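Local coordinates for hypothetical protein (Nostoc punctiforme, PDB 2O62), which is of unknown function but appears to pair two calycin-like beta domains, the second probably related to an ATP synthase biogenesis factor, at residues R124-L127 with P131-E134; L10-V15 with N102-L107; S78-L83 with V260-V265. All coordinates share one frame; numbering follows the deposited sequence.

Overall arrangement
Read from the N terminus, the chain first closes contact 2, where the turn leading into strand 14-23 meets strand 103-111 and a loop of 86 residues is shut. Contact 3 opens inside that loop, at 78-83, and ends only at 260-265, so contacts 2 and 3 cross. Contact 1 is local, with three residues between its segments, and lies nested within the long loop of contact 3. Contacts 1 and 2 touch through the neighbouring strands 103-111 and 117-127, while Phe-79 of contact 3 packs beside Asn-12 and Arg-104 of contact 2. Contacts 1 and 2 tie parts of the N-terminal sheet and its exit loop; contact 3 joins that sheet to the C-terminal barrel.

Contact 1 of 3, residues R124-L127 with P131-E134; sequences REHL and PVAE
Arg-124 and Glu-134 meet by a salt bridge in which the guanidinium offers its edge, and the guanidinium and carboxylate planes stand 56° apart. NH1 of Arg-124 donates to OE2 of Glu-134 over 2.9 Å, with an N-H...O angle of 148°. The acceptor lies close to the guanidinium plane, whereas the donor reaches OE2 on its syn side, 32° out of the carboxylate plane. Two bends bring the charges together: the arginine chain folds at its third torsion and the glutamate at its second. CD of Arg-124 also rests 3.5 Å from OE1 of Glu-134.

The second pair shows a ring used by its face. CG2 of Val-132 sits over the imidazole of His-126 in a CH-pi contact, 4.0 Å from the centroid and displaced toward the rim, nearest to CE1. CB of His-126 meanwhile lies 3.4 Å from O of Pro-131.

The loop 131-134 thus folds back along the end of strand 117-127, running roughly antiparallel to it at the protein surface. That strand lies between strands 14-23 and 103-111, and on the loop's side Arg-103 of the latter reaches O of Ala-133 through NH1.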
ATOM      1  N   ARG A 124      -6.300  -7.459  -6.713  1.00 19.54           N
ATOM      2  CA  ARG A 124      -6.108  -6.864  -8.043  1.00 19.86           C
ATOM      3  C   ARG A 124      -7.442  -6.767  -8.739  1.00 19.98           C
ATOM      4  O   ARG A 124      -8.003  -7.780  -9.100  1.00 20.28           O
ATOM      5  CB  ARG A 124      -5.160  -7.718  -8.892  1.00 20.58           C
ATOM      6  CG  ARG A 124      -3.755  -7.770  -8.336  1.00 20.90           C
ATOM      7  CD  ARG A 124      -2.968  -8.913  -8.918  1.00 20.61           C
ATOM      8  NE  ARG A 124      -3.301 -10.170  -8.279  1.00 19.95           N
ATOM      9  CZ  ARG A 124      -2.768 -11.353  -8.603  1.00 21.58           C
ATOM     10  NH1 ARG A 124      -1.885 -11.448  -9.560  1.00 22.06           N
ATOM     11  NH2 ARG A 124      -3.116 -12.421  -7.919  1.00 21.73           N
ATOM     12  N   GLU A 125      -7.900  -5.539  -8.956  1.00 19.95           N
ATOM     13  CA  GLU A 125      -9.246  -5.270  -9.410  1.00 18.95           C
ATOM     14  C   GLU A 125      -9.239  -4.407 -10.648  1.00 19.35           C
ATOM     15  O   GLU A 125      -8.446  -3.479 -10.763  1.00 19.54           O
ATOM     16  CB  GLU A 125     -10.043  -4.578  -8.320  1.00 20.47           C
ATOM     17  CG  GLU A 125     -10.395  -5.495  -7.145  1.00 20.97           C
ATOM     18  CD  GLU A 125     -10.861  -4.746  -5.935  1.00 21.13           C
ATOM     19  OE1 GLU A 125     -10.379  -3.622  -5.693  1.00 20.51           O
ATOM     20  OE2 GLU A 125     -11.709  -5.280  -5.188  1.00 25.23           O
ATOM     21  N   HIS A 126     -10.150  -4.719 -11.559  1.00 19.13           N
ATOM     22  CA  HIS A 126     -10.372  -3.944 -12.776  1.00 19.59           C
ATOM     23  C   HIS A 126     -11.872  -3.671 -12.864  1.00 19.13           C
ATOM     24  O   HIS A 126     -12.753  -4.465 -12.440  1.00 18.64           O
ATOM     25  CB  HIS A 126      -9.855  -4.674 -14.017  1.00 19.54           C
ATOM     26  CG  HIS A 126     -10.507  -5.991 -14.251  1.00 20.54           C
ATOM     27  ND1 HIS A 126     -10.086  -7.153 -13.632  1.00 18.02           N
ATOM     28  CD2 HIS A 126     -11.597  -6.325 -14.988  1.00 22.53           C
ATOM     29  CE1 HIS A 126     -10.877  -8.147 -14.002  1.00 20.20           C
ATOM     30  NE2 HIS A 126     -11.807  -7.671 -14.816  1.00 22.36           N
ATOM     31  N   LEU A 127     -12.193  -2.518 -13.395  1.00 20.98           N
ATOM     32  CA  LEU A 127     -13.580  -2.175 -13.623  1.00 20.47           C
ATOM     33  C   LEU A 127     -14.215  -3.196 -14.560  1.00 20.87           C
ATOM     34  O   LEU A 127     -13.643  -3.536 -15.615  1.00 20.17           O
ATOM     35  CB  LEU A 127     -13.699  -0.788 -14.236  1.00 21.09           C
ATOM     36  CG  LEU A 127     -13.511   0.337 -13.250  1.00 21.46           C
ATOM     37  CD1 LEU A 127     -13.565   1.596 -14.075  1.00 24.71           C
ATOM     38  CD2 LEU A 127     -14.640   0.308 -12.148  1.00 22.53           C
ATOM     39  N   PRO A 131     -10.263  -3.983 -19.457  1.00 22.45           N
ATOM     40  CA  PRO A 131      -9.247  -5.019 -19.452  1.00 22.11           C
ATOM     41  C   PRO A 131      -8.707  -5.355 -18.070  1.00 22.29           C
ATOM     42  O   PRO A 131      -8.634  -4.493 -17.211  1.00 21.02           O
ATOM     43  CB  PRO A 131      -8.125  -4.392 -20.312  1.00 22.68           C
ATOM     44  CG  PRO A 131      -8.846  -3.470 -21.214  1.00 22.79           C
ATOM     45  CD  PRO A 131      -9.845  -2.833 -20.268  1.00 22.78           C
ATOM     46  N   VAL A 132      -8.282  -6.600 -17.877  1.00 21.95           N
ATOM     47  CA  VAL A 132      -7.667  -7.031 -16.616  1.00 22.55           C
ATOM     48  C   VAL A 132      -6.388  -6.232 -16.341  1.00 22.01           C
ATOM     49  O   VAL A 132      -6.120  -5.839 -15.207  1.00 21.95           O
ATOM     50  CB  VAL A 132      -7.382  -8.556 -16.650  1.00 21.84           C
ATOM     51  CG1 VAL A 132      -6.608  -9.007 -15.416  1.00 22.56           C
ATOM     52  CG2 VAL A 132      -8.674  -9.295 -16.723  1.00 24.83           C
ATOM     53  N   ALA A 133      -5.643  -5.968 -17.411  1.00 20.91           N
ATOM     54  CA  ALA A 133      -4.542  -5.038 -17.391  1.00 20.74           C
ATOM     55  C   ALA A 133      -3.591  -5.405 -16.271  1.00 21.17           C
ATOM     56  O   ALA A 133      -3.175  -4.561 -15.479  1.00 21.02           O
ATOM     57  CB  ALA A 133      -5.053  -3.624 -17.220  1.00 21.33           C
ATOM     58  N   GLU A 134      -3.266  -6.687 -16.193  1.00 20.92           N
ATOM     59  CA  GLU A 134      -2.289  -7.154 -15.241  1.00 20.34           C
ATOM     60  C   GLU A 134      -0.863  -6.669 -15.595  1.00 20.50           C
ATOM     61  O   GLU A 134      -0.384  -6.813 -16.720  1.00 20.08           O
ATOM     62  CB  GLU A 134      -2.335  -8.671 -15.175  1.00 20.12           C
ATOM     63  CG  GLU A 134      -1.396  -9.296 -14.158  1.00 20.88           C
ATOM     64  CD  GLU A 134      -1.911  -9.235 -12.716  1.00 21.10           C
ATOM     65  OE1 GLU A 134      -3.027  -8.701 -12.447  1.00 23.51           O
ATOM     66  OE2 GLU A 134      -1.159  -9.744 -11.853  1.00 23.80           O
TER

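Contact 2 of 3, residues L10-V15 with N102-L107; sequences LQNLGV and NRRLRL
A type I beta turn from Leu-10 to Leu-13, just ahead of strand 14-23, presents Asn-12 to Arg-104 of strand 103-111. NH1 of Arg-104 donates to OD1 of Asn-12 over 2.8 Å, with an N-H...O angle of 151°. The oxygen lies in the guanidinium plane, at its edge, but NH1 stands well above the carbonyl plane of the amide, and the two flat groups are inclined by 62°. The arginine chain bends at chi3 (-66°), which turns the guanidinium edge with NH1 toward the amide; CD of Arg-104 lies 3.6 Å from OD1 of Asn-12.

In the calycin-like N-terminal sheet, strand 117-127 runs between 14-23 and 103-111; the bond ties the turn ahead of 14-23 to the second strand over. Strand 117-127 contributes Glu-125, whose OE1 takes NE of Arg-104 in a salt bridge, while Trp-16 adds a cation-pi contact. Replacing Arg-104 by a leucine would probably leave OD1 of Asn-12 without this donor and Glu-125 without one of its two arginine partners in a buried setting. The other arm of the Asn-12 amide is held too: ND2 bonds to O of Phe-9 and O of Gly-77, which fixes the amide's rotation. CD of Arg-106 lies over one guanidinium face.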
ATOM      1  N   LEU A  10     -16.186   8.399  -2.680  1.00 18.24           N
ATOM      2  CA  LEU A  10     -17.037   8.207  -3.846  1.00 19.05           C
ATOM      3  C   LEU A  10     -16.319   8.023  -5.176  1.00 19.62           C
ATOM      4  O   LEU A  10     -16.920   7.528  -6.136  1.00 21.40           O
ATOM      5  CB  LEU A  10     -18.019   9.367  -3.954  1.00 19.49           C
ATOM      6  CG  LEU A  10     -18.983   9.533  -2.787  1.00 18.92           C
ATOM      7  CD1 LEU A  10     -19.891  10.739  -3.042  1.00 21.11           C
ATOM      8  CD2 LEU A  10     -19.842   8.301  -2.551  1.00 21.38           C
ATOM      9  N   GLN A  11     -15.051   8.411  -5.261  1.00 20.92           N
ATOM     10  CA  GLN A  11     -14.238   8.102  -6.434  1.00 21.92           C
ATOM     11  C   GLN A  11     -14.124   6.610  -6.713  1.00 22.22           C
ATOM     12  O   GLN A  11     -13.735   6.216  -7.827  1.00 22.66           O
ATOM     13  CB  GLN A  11     -12.828   8.707  -6.322  1.00 23.07           C
ATOM     14  CG  GLN A  11     -12.804  10.239  -6.335  1.00 25.76           C
ATOM     15  CD  GLN A  11     -13.451  10.778  -7.601  1.00 30.10           C
ATOM     16  OE1 GLN A  11     -14.529  11.340  -7.565  1.00 37.60           O
ATOM     17  NE2 GLN A  11     -12.836  10.517  -8.726  1.00 33.74           N
ATOM     18  N   ASN A  12     -14.371   5.781  -5.704  1.00 21.21           N
ATOM     19  CA  ASN A  12     -14.326   4.333  -5.841  1.00 21.10           C
ATOM     20  C   ASN A  12     -15.654   3.710  -6.361  1.00 20.35           C
ATOM     21  O   ASN A  12     -15.754   2.481  -6.511  1.00 19.98           O
ATOM     22  CB  ASN A  12     -13.988   3.686  -4.489  1.00 21.02           C
ATOM     23  CG  ASN A  12     -12.549   3.923  -4.067  1.00 22.07           C
ATOM     24  OD1 ASN A  12     -11.712   3.205  -4.487  1.00 23.26           O
ATOM     25  ND2 ASN A  12     -12.276   4.960  -3.260  1.00 24.16           N
ATOM     26  N   LEU A  13     -16.708   4.501  -6.574  1.00 20.72           N
ATOM     27  CA  LEU A  13     -17.952   3.871  -6.977  1.00 20.65           C
ATOM     28  C   LEU A  13     -17.732   3.110  -8.312  1.00 22.01           C
ATOM     29  O   LEU A  13     -17.049   3.607  -9.220  1.00 20.62           O
ATOM     30  CB  LEU A  13     -19.059   4.868  -7.148  1.00 20.93           C
ATOM     31  CG  LEU A  13     -19.473   5.579  -5.899  1.00 20.93           C
ATOM     32  CD1 LEU A  13     -20.650   6.466  -6.218  1.00 19.36           C
ATOM     33  CD2 LEU A  13     -19.852   4.569  -4.830  1.00 24.16           C
ATOM     34  N   GLY A  14     -18.356   1.944  -8.425  1.00 22.19           N
ATOM     35  CA  GLY A  14     -18.276   1.132  -9.643  1.00 22.71           C
ATOM     36  C   GLY A  14     -18.306  -0.344  -9.305  1.00 22.27           C
ATOM     37  O   GLY A  14     -18.584  -0.730  -8.166  1.00 22.01           O
ATOM     38  N   VAL A  15     -18.006  -1.174 -10.296  1.00 22.01           N
ATOM     39  CA  VAL A  15     -18.013  -2.613 -10.113  1.00 21.50           C
ATOM     40  C   VAL A  15     -16.578  -3.085 -10.349  1.00 21.69           C
ATOM     41  O   VAL A  15     -16.069  -2.948 -11.443  1.00 21.89           O
ATOM     42  CB  VAL A  15     -18.973  -3.311 -11.071  1.00 21.35           C
ATOM     43  CG1 VAL A  15     -18.944  -4.800 -10.877  1.00 22.29           C
ATOM     44  CG2 VAL A  15     -20.381  -2.786 -10.888  1.00 21.05           C
ATOM     45  N   ASN A 102      -8.703   2.347 -14.687  1.00 22.06           N
ATOM     46  CA  ASN A 102      -9.640   1.203 -14.576  1.00 21.69           C
ATOM     47  C   ASN A 102      -9.245   0.147 -13.540  1.00 21.46           C
ATOM     48  O   ASN A 102      -9.801  -0.934 -13.541  1.00 20.53           O
ATOM     49  CB  ASN A 102      -9.839   0.490 -15.948  1.00 21.55           C
ATOM     50  CG  ASN A 102      -8.637  -0.395 -16.357  1.00 24.22           C
ATOM     51  OD1 ASN A 102      -7.469   0.075 -16.344  1.00 28.79           O
ATOM     52  ND2 ASN A 102      -8.916  -1.673 -16.753  1.00 19.25           N
ATOM     53  N   ARG A 103      -8.225   0.430 -12.744  1.00 20.86           N
ATOM     54  CA  ARG A 103      -7.611  -0.537 -11.849  1.00 19.66           C
ATOM     55  C   ARG A 103      -7.590  -0.050 -10.424  1.00 20.47           C
ATOM     56  O   ARG A 103      -7.454   1.151 -10.165  1.00 20.02           O
ATOM     57  CB  ARG A 103      -6.140  -0.786 -12.245  1.00 21.32           C
ATOM     58  CG  ARG A 103      -5.948  -1.610 -13.513  1.00 20.25           C
ATOM     59  CD  ARG A 103      -6.289  -3.093 -13.410  1.00 22.05           C
ATOM     60  NE  ARG A 103      -5.926  -3.602 -12.092  1.00 22.10           N
ATOM     61  CZ  ARG A 103      -4.719  -4.020 -11.743  1.00 21.38           C
ATOM     62  NH1 ARG A 103      -3.774  -4.157 -12.658  1.00 21.04           N
ATOM     63  NH2 ARG A 103      -4.491  -4.358 -10.475  1.00 21.26           N
ATOM     64  N   ARG A 104      -7.697  -1.001  -9.502  1.00 20.29           N
ATOM     65  CA  ARG A 104      -7.231  -0.805  -8.133  1.00 20.85           C
ATOM     66  C   ARG A 104      -6.236  -1.901  -7.831  1.00 21.11           C
ATOM     67  O   ARG A 104      -6.329  -3.026  -8.370  1.00 20.81           O
ATOM     68  CB  ARG A 104      -8.339  -0.795  -7.094  1.00 20.68           C
ATOM     69  CG  ARG A 104      -9.500   0.078  -7.438  1.00 22.59           C
ATOM     70  CD  ARG A 104     -10.319   0.440  -6.228  1.00 22.54           C
ATOM     71  NE  ARG A 104     -10.975  -0.705  -5.638  1.00 21.58           N
ATOM     72  CZ  ARG A 104     -11.800  -0.674  -4.599  1.00 24.82           C
ATOM     73  NH1 ARG A 104     -12.103   0.471  -4.018  1.00 23.56           N
ATOM     74  NH2 ARG A 104     -12.343  -1.795  -4.141  1.00 25.08           N
ATOM     75  N   LEU A 105      -5.260  -1.569  -7.000  1.00 20.86           N
ATOM     76  CA  LEU A 105      -4.344  -2.556  -6.451  1.00 21.00           C
ATOM     77  C   LEU A 105      -4.316  -2.302  -4.983  1.00 20.83           C
ATOM     78  O   LEU A 105      -3.897  -1.203  -4.555  1.00 20.30           O
ATOM     79  CB  LEU A 105      -2.911  -2.427  -6.974  1.00 21.73           C
ATOM     80  CG  LEU A 105      -2.069  -3.407  -6.108  1.00 27.08           C
ATOM     81  CD1 LEU A 105      -2.025  -4.789  -6.798  1.00 27.81           C
ATOM     82  CD2 LEU A 105      -0.772  -2.995  -5.662  1.00 27.36           C
ATOM     83  N   ARG A 106      -4.768  -3.295  -4.216  1.00 21.14           N
ATOM     84  CA  ARG A 106      -4.930  -3.115  -2.780  1.00 21.12           C
ATOM     85  C   ARG A 106      -4.102  -4.177  -2.088  1.00 22.16           C
ATOM     86  O   ARG A 106      -4.210  -5.359  -2.421  1.00 22.86           O
ATOM     87  CB  ARG A 106      -6.365  -3.193  -2.358  1.00 21.53           C
ATOM     88  CG  ARG A 106      -7.205  -2.332  -3.179  1.00 21.94           C
ATOM     89  CD  ARG A 106      -8.608  -2.137  -2.639  1.00 23.03           C
ATOM     90  NE  ARG A 106      -9.525  -3.229  -2.922  1.00 22.16           N
ATOM     91  CZ  ARG A 106     -10.241  -3.887  -2.008  1.00 23.07           C
ATOM     92  NH1 ARG A 106     -10.105  -3.649  -0.708  1.00 23.86           N
ATOM     93  NH2 ARG A 106     -11.142  -4.778  -2.389  1.00 21.05           N
ATOM     94  N   LEU A 107      -3.230  -3.741  -1.196  1.00 21.02           N
ATOM     95  CA  LEU A 107      -2.321  -4.644  -0.531  1.00 21.25           C
ATOM     96  C   LEU A 107      -2.539  -4.597   0.975  1.00 20.41           C
ATOM     97  O   LEU A 107      -2.399  -3.551   1.591  1.00 19.83           O
ATOM     98  CB  LEU A 107      -0.857  -4.316  -0.904  1.00 20.84           C
ATOM     99  CG  LEU A 107       0.231  -5.371  -0.585  1.00 26.12           C
ATOM    100  CD1 LEU A 107       1.341  -5.331  -1.589  1.00 30.54           C
ATOM    101  CD2 LEU A 107       0.830  -5.121   0.762  1.00 27.97           C
TER

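Contact 3 of 3, residues S78-L83 with V260-V265; sequences SFSEGL and VSLTLV
Ser-80 and Leu-262 form the centre of this buried contact, CB of the serine pressing against both methyls at the end of the leucine. CD1 of Leu-262 is 3.3 Å from CB of Ser-80, tighter than usual van der Waals contact, and CD2 lies 3.5 Å from the same CB. The forked end of Leu-262 therefore straddles a single carbon. Its chi1 of -174° carries CG out from strand 259-269, anti to the backbone N, and chi2 then turns both methyls toward the serine. CD2 of Leu-262 also approaches the backbone, 3.8 Å from N of Ser-80. Farther along, CD2 of Leu-264 meets CB of Ser-78 more loosely, at 4.3 Å. No hydrogen bond crosses between the segments.

The serine hydroxyls find their polar partners elsewhere. OG of Ser-80 bonds to O of Glu-95 and to NH1 of Arg-251, and OG of Ser-78 to N of Val-99, while the two CB atoms meet the leucines. Phe-74 touches both Leu-262 and Leu-264.

Strand 79-81 lies between 71-73 and 93-100 in the N-terminal sheet, whereas 259-269 pairs with 245-253 and closes the barrel against 145-155, making this a meeting between the two sheets.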
ATOM      1  N   SER A  78      -7.739   6.797  -3.845  1.00 20.46           N
ATOM      2  CA  SER A  78      -6.807   5.912  -3.168  1.00 19.95           C
ATOM      3  C   SER A  78      -6.940   6.062  -1.662  1.00 19.18           C
ATOM      4  O   SER A  78      -7.344   7.104  -1.167  1.00 20.44           O
ATOM      5  CB  SER A  78      -5.348   6.205  -3.578  1.00 19.15           C
ATOM      6  OG  SER A  78      -5.182   5.953  -4.974  1.00 21.87           O
ATOM      7  N   PHE A  79      -6.656   5.004  -0.924  1.00 20.14           N
ATOM      8  CA  PHE A  79      -6.870   5.046   0.525  1.00 19.57           C
ATOM      9  C   PHE A  79      -6.042   4.062   1.281  1.00 19.63           C
ATOM     10  O   PHE A  79      -5.379   3.176   0.723  1.00 20.38           O
ATOM     11  CB  PHE A  79      -8.360   4.800   0.842  1.00 20.27           C
ATOM     12  CG  PHE A  79      -8.874   3.385   0.511  1.00 21.37           C
ATOM     13  CD1 PHE A  79      -9.410   3.098  -0.751  1.00 22.09           C
ATOM     14  CD2 PHE A  79      -8.868   2.350   1.484  1.00 20.83           C
ATOM     15  CE1 PHE A  79      -9.929   1.831  -1.030  1.00 20.75           C
ATOM     16  CE2 PHE A  79      -9.362   1.084   1.190  1.00 21.50           C
ATOM     17  CZ  PHE A  79      -9.878   0.825  -0.071  1.00 20.46           C
ATOM     18  N   SER A  80      -6.110   4.177   2.591  1.00 19.46           N
ATOM     19  CA  SER A  80      -5.561   3.181   3.464  1.00 20.14           C
ATOM     20  C   SER A  80      -6.513   2.927   4.595  1.00 20.22           C
ATOM     21  O   SER A  80      -7.095   3.877   5.121  1.00 20.28           O
ATOM     22  CB  SER A  80      -4.240   3.637   4.072  1.00 20.97           C
ATOM     23  OG  SER A  80      -3.748   2.690   5.003  1.00 20.65           O
ATOM     24  N   GLU A  81      -6.561   1.669   5.019  1.00 20.82           N
ATOM     25  CA  GLU A  81      -7.383   1.225   6.128  1.00 22.74           C
ATOM     26  C   GLU A  81      -6.522   0.454   7.128  1.00 21.40           C
ATOM     27  O   GLU A  81      -5.591  -0.213   6.757  1.00 23.21           O
ATOM     28  CB  GLU A  81      -8.517   0.318   5.654  1.00 23.81           C
ATOM     29  CG  GLU A  81      -9.613   0.210   6.735  1.00 26.49           C
ATOM     30  CD  GLU A  81     -10.886  -0.548   6.316  1.00 28.89           C
ATOM     31  OE1 GLU A  81     -10.913  -1.205   5.251  1.00 35.23           O
ATOM     32  OE2 GLU A  81     -11.870  -0.448   7.091  1.00 37.43           O
ATOM     33  N   GLY A  82      -6.818   0.597   8.413  1.00 21.08           N
ATOM     34  CA  GLY A  82      -6.116  -0.160   9.448  1.00 21.51           C
ATOM     35  C   GLY A  82      -6.469   0.289  10.821  1.00 22.10           C
ATOM     36  O   GLY A  82      -7.446   1.020  11.029  1.00 20.95           O
ATOM     37  N   LEU A  83      -5.694  -0.163  11.789  1.00 23.37           N
ATOM     38  CA  LEU A  83      -6.002   0.234  13.152  1.00 22.84           C
ATOM     39  C   LEU A  83      -5.491   1.628  13.462  1.00 22.67           C
ATOM     40  O   LEU A  83      -4.453   2.075  12.913  1.00 23.93           O
ATOM     41  CB  LEU A  83      -5.441  -0.781  14.140  1.00 23.80           C
ATOM     42  CG  LEU A  83      -5.986  -2.219  13.990  1.00 24.23           C
ATOM     43  CD1 LEU A  83      -5.250  -3.106  14.973  1.00 26.64           C
ATOM     44  CD2 LEU A  83      -7.502  -2.303  14.180  1.00 24.35           C
ATOM     45  N   VAL A 260      -0.804   8.312  12.749  1.00 19.88           N
ATOM     46  CA  VAL A 260      -0.725   9.766  12.646  1.00 19.87           C
ATOM     47  C   VAL A 260      -0.999  10.298  11.245  1.00 20.49           C
ATOM     48  O   VAL A 260      -1.536  11.389  11.114  1.00 21.02           O
ATOM     49  CB  VAL A 260       0.620  10.334  13.198  1.00 20.72           C
ATOM     50  CG1 VAL A 260       0.698  10.071  14.696  1.00 23.21           C
ATOM     51  CG2 VAL A 260       1.771   9.748  12.539  1.00 22.42           C
ATOM     52  N   SER A 261      -0.637   9.553  10.207  1.00 19.93           N
ATOM     53  CA  SER A 261      -0.703  10.123   8.856  1.00 19.61           C
ATOM     54  C   SER A 261      -0.623   9.051   7.759  1.00 19.85           C
ATOM     55  O   SER A 261      -0.304   7.870   8.024  1.00 18.81           O
ATOM     56  CB  SER A 261       0.391  11.174   8.695  1.00 21.02           C
ATOM     57  OG  SER A 261       1.670  10.558   8.584  1.00 17.42           O
ATOM     58  N   LEU A 262      -0.889   9.489   6.527  1.00 19.35           N
ATOM     59  CA  LEU A 262      -0.817   8.657   5.346  1.00 18.46           C
ATOM     60  C   LEU A 262      -0.220   9.468   4.241  1.00 19.16           C
ATOM     61  O   LEU A 262      -0.577  10.627   4.034  1.00 18.11           O
ATOM     62  CB  LEU A 262      -2.212   8.210   4.945  1.00 19.48           C
ATOM     63  CG  LEU A 262      -2.380   7.230   3.830  1.00 19.45           C
ATOM     64  CD1 LEU A 262      -1.861   5.910   4.294  1.00 22.24           C
ATOM     65  CD2 LEU A 262      -3.904   7.116   3.469  1.00 18.94           C
ATOM     66  N   THR A 263       0.720   8.859   3.535  1.00 19.05           N
ATOM     67  CA  THR A 263       1.461   9.516   2.458  1.00 19.56           C
ATOM     68  C   THR A 263       1.351   8.754   1.139  1.00 19.57           C
ATOM     69  O   THR A 263       1.469   7.528   1.119  1.00 19.85           O
ATOM     70  CB  THR A 263       2.976   9.596   2.848  1.00 18.53           C
ATOM     71  OG1 THR A 263       3.093  10.379   4.057  1.00 18.77           O
ATOM     72  CG2 THR A 263       3.803  10.253   1.767  1.00 21.18           C
ATOM     73  N   LEU A 264       1.156   9.503   0.039  1.00 20.35           N
ATOM     74  CA  LEU A 264       1.137   8.944  -1.304  1.00 20.73           C
ATOM     75  C   LEU A 264       2.165   9.652  -2.168  1.00 21.29           C
ATOM     76  O   LEU A 264       2.136  10.861  -2.341  1.00 20.03           O
ATOM     77  CB  LEU A 264      -0.273   9.034  -1.896  1.00 20.97           C
ATOM     78  CG  LEU A 264      -0.446   8.402  -3.290  1.00 22.71           C
ATOM     79  CD1 LEU A 264      -0.276   6.975  -3.277  1.00 23.76           C
ATOM     80  CD2 LEU A 264      -1.881   8.746  -3.780  1.00 23.78           C
ATOM     81  N   VAL A 265       3.135   8.863  -2.617  1.00 20.82           N
ATOM     82  CA  VAL A 265       4.230   9.299  -3.474  1.00 22.07           C
ATOM     83  C   VAL A 265       3.907   8.903  -4.917  1.00 21.00           C
ATOM     84  O   VAL A 265       3.535   7.771  -5.180  1.00 20.97           O
ATOM     85  CB  VAL A 265       5.488   8.587  -3.082  1.00 21.55           C
ATOM     86  CG1 VAL A 265       6.648   9.040  -3.922  1.00 24.06           C
ATOM     87  CG2 VAL A 265       5.769   8.789  -1.592  1.00 23.29           C
TER